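Local coordinates for putative exported protein (Aeromonas hydrophila subsp. hydrophila, PDB 4PJ2) that binds a magnesium ion and probably inhibits i-type lysozymes in the periplasm, at residues I78-S83 / E116-A121. Numbering follows the deposited sequence. Where two conformers were deposited one is given.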
# COMPACT_ATOMS: atom_id res chain seq x y z
N ILE A 78 -2.59 -16.19 0.58
CA ILE A 78 -1.64 -15.07 0.61
C ILE A 78 -2.39 -13.81 0.26
O ILE A 78 -3.04 -13.73 -0.77
CB ILE A 78 -0.44 -15.28 -0.34
CG1 ILE A 78 0.27 -16.58 0.00
CG2 ILE A 78 0.51 -14.07 -0.23
CD1 ILE A 78 -0.11 -17.78 -0.86
N VAL A 79 -2.33 -12.83 1.16
CA VAL A 79 -2.94 -11.52 0.93
C VAL A 79 -1.82 -10.54 0.63
O VAL A 79 -0.94 -10.33 1.46
CB VAL A 79 -3.77 -11.04 2.14
CG1 VAL A 79 -4.40 -9.69 1.85
CG2 VAL A 79 -4.85 -12.06 2.49
N VAL A 80 -1.84 -9.97 -0.57
CA VAL A 80 -0.79 -9.06 -1.03
C VAL A 80 -1.29 -7.63 -0.95
O VAL A 80 -2.37 -7.34 -1.43
CB VAL A 80 -0.35 -9.36 -2.48
CG1 VAL A 80 0.80 -8.43 -2.87
CG2 VAL A 80 0.05 -10.82 -2.62
N VAL A 81 -0.48 -6.76 -0.37
CA VAL A 81 -0.84 -5.37 -0.14
C VAL A 81 0.20 -4.46 -0.78
O VAL A 81 1.39 -4.71 -0.64
CB VAL A 81 -0.92 -5.09 1.38
CG1 VAL A 81 -1.21 -3.62 1.68
CG2 VAL A 81 -2.02 -5.95 2.00
N GLU A 82 -0.27 -3.41 -1.44
CA GLU A 82 0.58 -2.46 -2.16
C GLU A 82 0.58 -1.11 -1.43
O GLU A 82 -0.48 -0.53 -1.22
CB GLU A 82 0.02 -2.28 -3.59
CG GLU A 82 0.58 -1.10 -4.41
CD GLU A 82 -0.06 -0.98 -5.78
OE1 GLU A 82 -1.16 -0.38 -5.89
OE2 GLU A 82 0.53 -1.48 -6.76
N SER A 83 1.76 -0.61 -1.09
CA SER A 83 1.89 0.69 -0.44
C SER A 83 1.30 1.79 -1.29
O SER A 83 1.44 1.77 -2.53
CB SER A 83 3.36 1.02 -0.19
OG SER A 83 3.44 2.35 0.31
N GLU A 116 8.80 -7.59 -7.45
CA GLU A 116 9.42 -8.73 -6.78
C GLU A 116 8.42 -9.85 -6.51
O GLU A 116 7.23 -9.61 -6.32
CB GLU A 116 10.18 -8.29 -5.51
CG GLU A 116 11.54 -7.69 -5.86
CD GLU A 116 12.35 -7.24 -4.65
OE1 GLU A 116 11.81 -7.22 -3.53
OE2 GLU A 116 13.55 -6.90 -4.85
N ASP A 117 8.91 -11.08 -6.53
CA ASP A 117 8.09 -12.27 -6.33
C ASP A 117 7.81 -12.41 -4.85
O ASP A 117 8.65 -12.76 -4.05
CB ASP A 117 8.85 -13.49 -6.87
CG ASP A 117 8.02 -14.76 -6.86
OD1 ASP A 117 7.07 -14.86 -6.08
OD2 ASP A 117 8.33 -15.68 -7.66
N VAL A 118 6.55 -12.16 -4.48
CA VAL A 118 6.11 -12.19 -3.09
C VAL A 118 6.16 -13.62 -2.56
O VAL A 118 6.50 -13.87 -1.42
CB VAL A 118 4.67 -11.65 -2.98
CG1 VAL A 118 4.07 -11.91 -1.61
CG2 VAL A 118 4.64 -10.17 -3.32
N ILE A 119 5.82 -14.55 -3.43
CA ILE A 119 5.76 -15.95 -3.03
C ILE A 119 7.15 -16.46 -2.71
O ILE A 119 7.35 -17.13 -1.71
CB ILE A 119 5.11 -16.81 -4.12
CG1 ILE A 119 3.65 -16.39 -4.31
CG2 ILE A 119 5.20 -18.28 -3.77
CD1 ILE A 119 2.75 -16.54 -3.06
N GLN A 120 8.12 -16.13 -3.55
CA GLN A 120 9.52 -16.48 -3.30
C GLN A 120 9.96 -15.91 -1.96
O GLN A 120 10.64 -16.56 -1.18
CB GLN A 120 10.40 -15.92 -4.43
CG GLN A 120 11.92 -16.16 -4.27
CD GLN A 120 12.78 -15.27 -5.18
OE1 GLN A 120 12.32 -14.26 -5.70
NE2 GLN A 120 14.04 -15.65 -5.35
N ALA A 121 9.58 -14.66 -1.71
CA ALA A 121 10.00 -13.99 -0.48
C ALA A 121 9.43 -14.68 0.75
O ALA A 121 10.09 -14.79 1.79
CB ALA A 121 9.60 -12.54 -0.51
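Ile78 and Val80 meet Val118 and Ile119 entirely through aliphatic branches, and no planar side chain meets another across the contact; the one flat group nearby is the carboxylate of Asp117, approached from above its plane by Gln120 N. This is a worked case of a helix laid against a beta-sheet face: strand 76-82 turns Ile78 and Val80 from one face onto the short C-terminal helix 118-123, while Val79 points from the other. Val118 bridges Ile78 and Val80, two residues apart on the strand, its CG1 lying 4.4 Å from Ile78 CG2 and its CG2 lying 4.2 Å from Val80 CG1. Leu90 and Ala92 of the adjoining strand 90-98, and Leu112 of strand 102-112 beyond it, also touch Val118, so the helix spans more than one strand. Ile119 starts out along the flank and bends in through CG1, beside the backbone N (chi1 -65°) and anti to the carbonyl carbon. The two isoleucine side chains cross at about a right angle. Leu69, between the magnesium ligands Asp68 and Asn70 in the sequence, touches both. Asp117 is the N-cap, just before the helix, its OD1 accepting a nearly straight bond from Gln120 N (3.0 Å). The tightest apolar touch across the contact joins two methyls, Ile78 CD1 and Ile119 CD1, 3.8 Å apart.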